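Sensor protein CzcS (Pseudomonas aeruginosa, PDB 5GPO) is a membrane-bound, zinc-responsive histidine kinase of a two-component system linked to metal detoxification and antibiotic resistance, represented here by its sensor domain. Local coordinates at residues Q14-L17 and E18-R21; Q42-L45 and V46-S49; I55-S58 and R59-Q62; G68-A71 and A72-V75. All coordinates share one frame; numbering follows the deposited sequence.

In the fold
Contacts 1 and 2 lie on the successive helices 7-25 and 34-47, touch each other, and both meet the second subunit. Contact 1 is regular helix with aliphatic and amide packing, whereas contact 2 carries a zinc ligand and ends where its helix frays into a turn. Contact 4, about 12 Å from contact 2 between centres, joins strand 63-68 to helix 75-86; its Asp69 packs on His48 of contact 2. Contact 3 is a surface hairpin loop across the chain's centre from contacts 1 and 2, built round a two-bond Asp57-Arg59 salt bridge, while that of contact 1 is long and single. Contacts 1, 2 and 4 are each partly buried.

Contact 1. Residues Q14-L17 and E18-R21; sequences QLKL and EQIR
Gln19 folds back over the preceding turn of its helix, where its amide meets Leu15 and Lys16. The side-chain packing is carried by the two ends of that amide. NE2 of Gln19 comes to 3.9 Å from CG of Leu15, near the leucine's CD2 branch, while OE1 of Gln19 lies 3.3 Å from CA of Lys16. CG of Gln19 stands anti to its own carbonyl carbon (chi1 -76°) and the chain runs on extended, which carries the amide back toward the N-terminal end of the helix. Ile20 does likewise on another side, setting CG1 3.4 Å from the carbonyl O of Lys16.

Backbone hydrogen bonds tie the same turns together: Glu18 N to Gln14 O at 3.0 Å and Arg21 N to Leu17 O at 2.9 Å open and close a run of four. Among charged groups, Arg21 NE faces Glu18 OE2 in a long salt bridge of 3.5 Å; the guanidinium also reaches Glu25 and the carbonyl O of Ser111 of the second subunit. Gln14, Lys16, Leu17 and Arg21 pack on that subunit, Leu17 and Arg21 on its Met112. The regular i to i+4 bonding is that of an alpha helix, here helix 7-25 at the dimer interface.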
loop_
_atom_site.group_PDB
_atom_site.type_symbol
_atom_site.label_atom_id
_atom_site.label_comp_id
_atom_site.label_asym_id
_atom_site.label_seq_id
_atom_site.Cartn_x
_atom_site.Cartn_y
_atom_site.Cartn_z
ATOM N N GLN B 14 -0.428 -14.651 3.257
ATOM C CA GLN B 14 -0.042 -15.539 2.166
ATOM C C GLN B 14 -0.754 -15.146 0.878
ATOM O O GLN B 14 -0.176 -15.215 -0.214
ATOM C CB GLN B 14 -0.329 -16.997 2.542
ATOM C CG GLN B 14 0.130 -18.000 1.480
ATOM C CD GLN B 14 0.172 -19.421 2.003
ATOM O OE1 GLN B 14 -0.184 -19.677 3.156
ATOM N NE2 GLN B 14 0.597 -20.357 1.154
ATOM N N LEU B 15 -2.010 -14.710 0.983
ATOM C CA LEU B 15 -2.710 -14.221 -0.198
ATOM C C LEU B 15 -1.978 -13.047 -0.837
ATOM O O LEU B 15 -1.905 -12.963 -2.072
ATOM C CB LEU B 15 -4.146 -13.828 0.160
ATOM C CG LEU B 15 -5.000 -13.526 -1.071
ATOM C CD1 LEU B 15 -5.153 -14.786 -1.926
ATOM C CD2 LEU B 15 -6.369 -12.976 -0.648
ATOM N N LYS B 16 -1.434 -12.127 -0.018
ATOM C CA LYS B 16 -0.728 -10.972 -0.574
ATOM C C LYS B 16 0.557 -11.398 -1.264
ATOM O O LYS B 16 0.894 -10.891 -2.343
ATOM C CB LYS B 16 -0.405 -9.942 0.515
ATOM C CG LYS B 16 -1.581 -9.143 1.043
ATOM C CD LYS B 16 -1.110 -8.044 2.003
ATOM C CE LYS B 16 -2.257 -7.129 2.365
ATOM N NZ LYS B 16 -3.409 -7.879 2.954
ATOM N N LEU B 17 1.300 -12.316 -0.642
ATOM C CA LEU B 17 2.514 -12.832 -1.261
ATOM C C LEU B 17 2.207 -13.485 -2.602
ATOM O O LEU B 17 2.976 -13.356 -3.557
ATOM C CB LEU B 17 3.197 -13.835 -0.332
ATOM C CG LEU B 17 4.547 -14.336 -0.850
ATOM C CD1 LEU B 17 5.519 -13.176 -0.871
ATOM C CD2 LEU B 17 5.073 -15.461 0.067
ATOM N N GLU B 18 1.083 -14.187 -2.691
ATOM C CA GLU B 18 0.739 -14.832 -3.952
ATOM C C GLU B 18 0.320 -13.811 -4.994
ATOM O O GLU B 18 0.555 -14.012 -6.195
ATOM C CB GLU B 18 -0.349 -15.886 -3.717
ATOM C CG GLU B 18 0.186 -17.076 -2.910
ATOM C CD GLU B 18 1.500 -17.659 -3.480
ATOM O OE1 GLU B 18 2.421 -17.998 -2.695
ATOM O OE2 GLU B 18 1.615 -17.770 -4.721
ATOM N N GLN B 19 -0.269 -12.697 -4.549
ATOM C CA GLN B 19 -0.548 -11.595 -5.460
ATOM C C GLN B 19 0.749 -11.003 -6.004
ATOM O O GLN B 19 0.841 -10.677 -7.192
ATOM C CB GLN B 19 -1.392 -10.535 -4.735
ATOM C CG GLN B 19 -2.879 -10.931 -4.580
ATOM C CD GLN B 19 -3.589 -10.262 -3.399
ATOM O OE1 GLN B 19 -2.959 -9.642 -2.532
ATOM N NE2 GLN B 19 -4.909 -10.378 -3.374
ATOM N N ILE B 20 1.763 -10.852 -5.142
ATOM C CA ILE B 20 3.070 -10.384 -5.598
ATOM C C ILE B 20 3.678 -11.364 -6.593
ATOM O O ILE B 20 4.268 -10.955 -7.600
ATOM C CB ILE B 20 4.007 -10.146 -4.399
ATOM C CG1 ILE B 20 3.478 -8.986 -3.561
ATOM C CG2 ILE B 20 5.407 -9.829 -4.894
ATOM C CD1 ILE B 20 4.120 -8.873 -2.203
ATOM N N ARG B 21 3.574 -12.668 -6.320
ATOM C CA ARG B 21 4.079 -13.659 -7.272
ATOM C C ARG B 21 3.357 -13.556 -8.612
ATOM O O ARG B 21 3.975 -13.713 -9.673
ATOM C CB ARG B 21 3.947 -15.076 -6.697
ATOM C CG ARG B 21 4.439 -16.178 -7.643
ATOM C CD ARG B 21 4.250 -17.594 -7.064
ATOM N NE ARG B 21 4.973 -17.812 -5.812
ATOM C CZ ARG B 21 6.257 -18.177 -5.722
ATOM N NH1 ARG B 21 6.810 -18.350 -4.537
ATOM N NH2 ARG B 21 7.006 -18.346 -6.811
#

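Contact 2. Residues Q42-L45 and V46-S49; sequences QDQL and VAHS. With ZN (zinc ion), chain F.
The backbone of 42-49 leaves the helix gradually: Ala47 N still bonds to Asp43 O at 3.3 Å, but Val46 N to Gln42 O and His48 N to Leu45 O are weak, the latter already spanning three residues. One residue further on, Val46 O takes both Ser49 N and Ser49 OG from the same face of its plane, the hydroxyl at 3.0 Å.

Gln44 and His48 form the main side-chain pair. Their amide and ring planes stand nearly perpendicular, 85° apart, with Gln44 CD in the ring plane at its edge and Gln44 OE1 3.7 Å from His48 NE2. The bend of Gln44 at chi2 (77°) turns the amide toward Ala47 and the ring, and OE1 rests 3.6 Å from Ala47 CB. The polar ends are held by other partners: Gln44 NE2 bonds to Gln19 O of helix 7-25, and both Gln44 NE2 and His48 NE2 bond to a sulfate, probably from the crystallisation liquor. Val46 CG2 lies 3.2 Å from Gln42 O.

Asp43 OD2 binds the zinc ion at 2.1 Å, while its OD1 accepts from Gln42 NE2 of the second subunit, which probably steadies the carboxylate. His39 of this chain and His39 of the second subunit supply the other two protein ligands, making helix 34-47 part of a zinc site shared across the dimer interface.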
loop_
_atom_site.group_PDB
_atom_site.type_symbol
_atom_site.label_atom_id
_atom_site.label_comp_id
_atom_site.label_asym_id
_atom_site.label_seq_id
_atom_site.Cartn_x
_atom_site.Cartn_y
_atom_site.Cartn_z
ATOM N N GLN B 42 6.059 -2.447 -6.883
ATOM C CA GLN B 42 5.589 -1.324 -6.081
ATOM C C GLN B 42 4.133 -0.999 -6.395
ATOM O O GLN B 42 3.346 -0.701 -5.486
ATOM C CB GLN B 42 6.494 -0.113 -6.302
ATOM C CG GLN B 42 6.088 1.168 -5.543
ATOM C CD GLN B 42 6.297 1.090 -4.029
ATOM O OE1 GLN B 42 6.009 0.075 -3.394
ATOM N NE2 GLN B 42 6.807 2.167 -3.452
ATOM N N ASP B 43 3.742 -1.078 -7.668
ATOM C CA ASP B 43 2.346 -0.824 -8.003
ATOM C C ASP B 43 1.441 -1.891 -7.404
ATOM O O ASP B 43 0.333 -1.586 -6.947
ATOM C CB ASP B 43 2.158 -0.735 -9.520
ATOM C CG ASP B 43 2.544 0.623 -10.076
ATOM O OD1 ASP B 43 3.213 1.404 -9.362
ATOM O OD2 ASP B 43 2.177 0.912 -11.233
ATOM N N GLN B 44 1.905 -3.140 -7.364
ATOM C CA GLN B 44 1.074 -4.215 -6.843
ATOM C C GLN B 44 0.965 -4.169 -5.319
ATOM O O GLN B 44 -0.066 -4.578 -4.768
ATOM C CB GLN B 44 1.618 -5.575 -7.285
ATOM C CG GLN B 44 0.767 -6.761 -6.818
ATOM C CD GLN B 44 -0.513 -6.949 -7.632
ATOM O OE1 GLN B 44 -1.200 -5.986 -7.984
ATOM N NE2 GLN B 44 -0.840 -8.200 -7.929
ATOM N N LEU B 45 2.008 -3.697 -4.623
ATOM C CA LEU B 45 1.913 -3.581 -3.169
ATOM C C LEU B 45 0.772 -2.641 -2.772
ATOM O O LEU B 45 0.010 -2.931 -1.843
ATOM C CB LEU B 45 3.246 -3.109 -2.594
ATOM C CG LEU B 45 3.384 -3.181 -1.070
ATOM C CD1 LEU B 45 3.130 -4.582 -0.572
ATOM C CD2 LEU B 45 4.732 -2.675 -0.593
ATOM N N VAL B 46 0.627 -1.531 -3.494
ATOM C CA VAL B 46 -0.446 -0.570 -3.244
ATOM C C VAL B 46 -1.803 -1.184 -3.543
ATOM O O VAL B 46 -2.795 -0.916 -2.851
ATOM C CB VAL B 46 -0.199 0.685 -4.097
ATOM C CG1 VAL B 46 -1.223 1.772 -3.780
ATOM C CG2 VAL B 46 1.241 1.149 -3.893
ATOM N N ALA B 47 -1.867 -2.035 -4.565
ATOM C CA ALA B 47 -3.145 -2.559 -5.022
ATOM C C ALA B 47 -3.807 -3.469 -4.000
ATOM O O ALA B 47 -5.003 -3.739 -4.116
ATOM C CB ALA B 47 -2.959 -3.293 -6.351
ATOM N N HIS B 48 -3.073 -3.934 -2.991
ATOM C CA HIS B 48 -3.676 -4.776 -1.968
ATOM C C HIS B 48 -3.286 -4.302 -0.573
ATOM O O HIS B 48 -3.301 -5.075 0.389
ATOM C CB HIS B 48 -3.321 -6.242 -2.228
ATOM C CG HIS B 48 -3.705 -6.692 -3.610
ATOM N ND1 HIS B 48 -4.984 -7.096 -3.932
ATOM C CD2 HIS B 48 -2.998 -6.724 -4.765
ATOM C CE1 HIS B 48 -5.038 -7.395 -5.218
ATOM N NE2 HIS B 48 -3.848 -7.175 -5.748
ATOM N N SER B 49 -2.993 -3.006 -0.451
ATOM C CA SER B 49 -2.651 -2.341 0.800
ATOM C C SER B 49 -3.839 -2.134 1.734
ATOM O O SER B 49 -3.639 -1.638 2.843
ATOM C CB SER B 49 -2.017 -0.986 0.500
ATOM O OG SER B 49 -3.026 -0.115 0.009
HETATM ZN ZN ZN F . 3.184 2.517 -12.174
#

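Contact 3. Residues I55-S58 and R59-Q62; sequences ILDS and RSGQ
Asp57 and Arg59 meet as two flat groups lying almost in one plane, carboxylate and guanidinium only 8° apart. Arg59 approaches side-on: NE reaches Asp57 OD1 at 2.9 Å and NH2 reaches Asp57 OD2 at 2.9 Å, each nearly straight and each on the syn lone pair of its oxygen. The paired bonds hold the two groups coplanar and fix their rotation. OD1 also accepts from Arg59 N at 3.0 Å through its anti lone pair, so one carboxylate oxygen grips both the backbone and the side chain of the same arginine. The chain of Arg59, bent at chi3 (-62°), curls its guanidinium back onto the aspartate. Thr118 lies against both side chains.

On another side of Asp57, its CB faces Ser60 OG at 3.6 Å. That hydroxyl oxygen accepts from Gln62 N at 3.1 Å, an ST turn. The backbone closes the loop: Gly61 N bonds to Asp57 O at 2.8 Å, and Asp57 N to Gln62 O at 2.9 Å. Gly61 has a positive phi, at which a CB would crowd the carbonyl O before it. Strand 51-57 is thereby turned back into strand 63-68, the tight connection of a beta hairpin at the edge of the antiparallel sheet.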
loop_
_atom_site.group_PDB
_atom_site.type_symbol
_atom_site.label_atom_id
_atom_site.label_comp_id
_atom_site.label_asym_id
_atom_site.label_seq_id
_atom_site.Cartn_x
_atom_site.Cartn_y
_atom_site.Cartn_z
ATOM N N ILE B 55 -8.570 11.259 -5.791
ATOM C CA ILE B 55 -8.356 12.694 -5.807
ATOM C C ILE B 55 -9.055 13.247 -7.033
ATOM O O ILE B 55 -8.761 12.823 -8.154
ATOM C CB ILE B 55 -6.860 13.022 -5.803
ATOM C CG1 ILE B 55 -6.292 12.528 -4.468
ATOM C CG2 ILE B 55 -6.629 14.521 -6.015
ATOM C CD1 ILE B 55 -4.970 13.056 -4.149
ATOM N N LEU B 56 -10.015 14.153 -6.814
ATOM C CA LEU B 56 -10.851 14.730 -7.862
ATOM C C LEU B 56 -10.574 16.219 -7.967
ATOM O O LEU B 56 -10.411 16.893 -6.947
ATOM C CB LEU B 56 -12.345 14.550 -7.561
ATOM C CG LEU B 56 -12.792 13.211 -6.984
ATOM C CD1 LEU B 56 -14.285 13.224 -6.725
ATOM C CD2 LEU B 56 -12.420 12.119 -7.940
ATOM N N ASP B 57 -10.528 16.725 -9.202
ATOM C CA ASP B 57 -10.587 18.166 -9.442
ATOM C C ASP B 57 -11.902 18.737 -8.905
ATOM O O ASP B 57 -12.991 18.345 -9.347
ATOM C CB ASP B 57 -10.444 18.426 -10.949
ATOM C CG ASP B 57 -10.041 19.868 -11.281
ATOM O OD1 ASP B 57 -10.714 20.808 -10.833
ATOM O OD2 ASP B 57 -9.049 20.058 -12.011
ATOM N N SER B 58 -11.798 19.658 -7.935
ATOM C CA SER B 58 -12.975 20.271 -7.333
ATOM C C SER B 58 -13.823 21.018 -8.355
ATOM O O SER B 58 -15.029 21.161 -8.165
ATOM C CB SER B 58 -12.570 21.259 -6.236
ATOM O OG SER B 58 -11.922 20.616 -5.145
ATOM N N ARG B 59 -13.207 21.544 -9.405
ATOM C CA ARG B 59 -13.958 22.409 -10.313
ATOM C C ARG B 59 -14.834 21.609 -11.260
ATOM O O ARG B 59 -15.955 22.029 -11.576
ATOM C CB ARG B 59 -12.987 23.307 -11.070
ATOM C CG ARG B 59 -12.141 24.140 -10.130
ATOM C CD ARG B 59 -10.904 24.655 -10.821
ATOM N NE ARG B 59 -10.026 23.580 -11.267
ATOM C CZ ARG B 59 -8.869 23.783 -11.888
ATOM N NH1 ARG B 59 -8.463 25.024 -12.128
ATOM N NH2 ARG B 59 -8.118 22.761 -12.267
ATOM N N SER B 60 -14.362 20.436 -11.695
ATOM C CA SER B 60 -15.069 19.621 -12.676
ATOM C C SER B 60 -15.676 18.344 -12.112
ATOM O O SER B 60 -16.547 17.760 -12.755
ATOM C CB SER B 60 -14.123 19.234 -13.820
ATOM O OG SER B 60 -13.056 18.410 -13.361
ATOM N N GLY B 61 -15.254 17.901 -10.937
ATOM C CA GLY B 61 -15.620 16.582 -10.480
ATOM C C GLY B 61 -14.827 15.456 -11.102
ATOM O O GLY B 61 -15.062 14.295 -10.758
ATOM N N GLN B 62 -13.894 15.752 -11.989
ATOM C CA GLN B 62 -13.237 14.665 -12.707
ATOM C C GLN B 62 -12.088 14.082 -11.884
ATOM O O GLN B 62 -11.352 14.818 -11.222
ATOM C CB GLN B 62 -12.726 15.160 -14.060
ATOM C CG GLN B 62 -13.865 15.524 -15.028
ATOM C CD GLN B 62 -14.522 14.302 -15.638
ATOM O OE1 GLN B 62 -13.843 13.372 -16.052
ATOM N NE2 GLN B 62 -15.853 14.294 -15.686
#

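Contact 4. Residues G68-A71 and A72-V75; sequences GDQA and AASV. With SO4 (sulfate ion), chain H.
Asp69 and Ala72 meet across a short 3-10 turn, introduced by an Asx turn, that leads from strand 63-68 toward helix 75-86. Two backbone bonds make the turn. Ala72 N reaches Asp69 O at 3.0 Å and Ala73 N reaches Gln70 O at 3.1 Å; in both, the donor sits well above the carbonyl plane, 62° and 74° out of it.

The side-chain bond opening the turn is Ala71 N to Asp69 OD1, at 2.8 Å, the donor on the anti side and tilted well out of the carboxylate plane. With CG anti to the backbone N of Asp69 (chi1 -165°), the carboxylate lies alongside its own carbonyl and can meet that N-H; OD2 is taken by Gly50 N, so the group is held from both ends.

Van der Waals contacts are slight: Ala72 CB lies 3.5 Å from Asp69 O, and Gln70, bent back at chi2, brings OE1 to 3.8 Å from Ala73 CB. His52 of strand 51-57 lies against Gln70, Ala72 and Ala73.

Of two waters, one donates to Gln70 OE1 and weakly to Ala73 O; a second bridges Ala71 O and Ala73 O. Ser74 is the N-cap of helix 75-86, its OG bonded to Ala77 N. A sulfate, probably from the crystallisation liquor, sits at that helix start, bonded to Ala76 N, with its O3 3.2 Å from Val75 N.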
loop_
_atom_site.group_PDB
_atom_site.type_symbol
_atom_site.label_atom_id
_atom_site.label_comp_id
_atom_site.label_asym_id
_atom_site.label_seq_id
_atom_site.Cartn_x
_atom_site.Cartn_y
_atom_site.Cartn_z
ATOM N N GLY B 68 -4.881 2.208 -5.385
ATOM C CA GLY B 68 -5.043 1.498 -4.137
ATOM C C GLY B 68 -5.840 0.228 -4.322
ATOM O O GLY B 68 -5.945 -0.311 -5.432
ATOM N N ASP B 69 -6.454 -0.208 -3.231
ATOM C CA ASP B 69 -7.105 -1.502 -3.091
ATOM C C ASP B 69 -8.601 -1.370 -3.387
ATOM O O ASP B 69 -9.294 -0.578 -2.747
ATOM C CB ASP B 69 -6.868 -1.991 -1.660
ATOM C CG ASP B 69 -7.158 -3.461 -1.469
ATOM O OD1 ASP B 69 -8.107 -3.980 -2.105
ATOM O OD2 ASP B 69 -6.435 -4.072 -0.642
ATOM N N GLN B 70 -9.114 -2.156 -4.336
ATOM C CA GLN B 70 -10.549 -2.063 -4.593
ATOM C C GLN B 70 -11.374 -2.660 -3.461
ATOM O O GLN B 70 -12.557 -2.335 -3.339
ATOM C CB GLN B 70 -10.922 -2.740 -5.912
ATOM C CG GLN B 70 -10.839 -1.821 -7.148
ATOM C CD GLN B 70 -11.805 -0.644 -7.144
ATOM O OE1 GLN B 70 -12.940 -0.753 -6.682
ATOM N NE2 GLN B 70 -11.347 0.503 -7.668
ATOM N N ALA B 71 -10.793 -3.541 -2.650
ATOM C CA ALA B 71 -11.512 -3.987 -1.466
ATOM C C ALA B 71 -11.765 -2.838 -0.499
ATOM O O ALA B 71 -12.708 -2.905 0.289
ATOM C CB ALA B 71 -10.749 -5.110 -0.765
ATOM N N ALA B 72 -10.966 -1.775 -0.559
ATOM C CA ALA B 72 -11.186 -0.612 0.288
ATOM C C ALA B 72 -12.046 0.459 -0.371
ATOM O O ALA B 72 -12.279 1.504 0.242
ATOM C CB ALA B 72 -9.839 -0.001 0.713
ATOM N N ALA B 73 -12.550 0.234 -1.580
ATOM C CA ALA B 73 -13.268 1.274 -2.306
ATOM C C ALA B 73 -14.732 0.899 -2.498
ATOM O O ALA B 73 -15.065 -0.272 -2.705
ATOM C CB ALA B 73 -12.624 1.533 -3.670
ATOM N N SER B 74 -15.601 1.903 -2.434
ATOM C CA SER B 74 -17.013 1.741 -2.756
ATOM C C SER B 74 -17.444 2.925 -3.607
ATOM O O SER B 74 -17.273 4.077 -3.197
ATOM C CB SER B 74 -17.872 1.639 -1.492
ATOM O OG SER B 74 -19.246 1.893 -1.784
ATOM N N VAL B 75 -17.959 2.643 -4.810
ATOM C CA VAL B 75 -18.493 3.698 -5.672
ATOM C C VAL B 75 -19.570 4.481 -4.938
ATOM O O VAL B 75 -19.587 5.719 -4.953
ATOM C CB VAL B 75 -19.040 3.096 -6.983
ATOM C CG1 VAL B 75 -19.891 4.120 -7.725
ATOM C CG2 VAL B 75 -17.888 2.632 -7.857
HETATM S S SO4 H . -20.723 -0.339 -3.969
HETATM O O1 SO4 H . -22.096 -0.862 -4.028
HETATM O O2 SO4 H . -19.786 -1.366 -4.435
HETATM O O3 SO4 H . -20.630 0.841 -4.812
HETATM O O4 SO4 H . -20.428 -0.020 -2.567
HETATM O O HOH W 1 -15.230 0.341 -6.109
HETATM O O HOH W 2 -15.530 -2.868 -0.753
#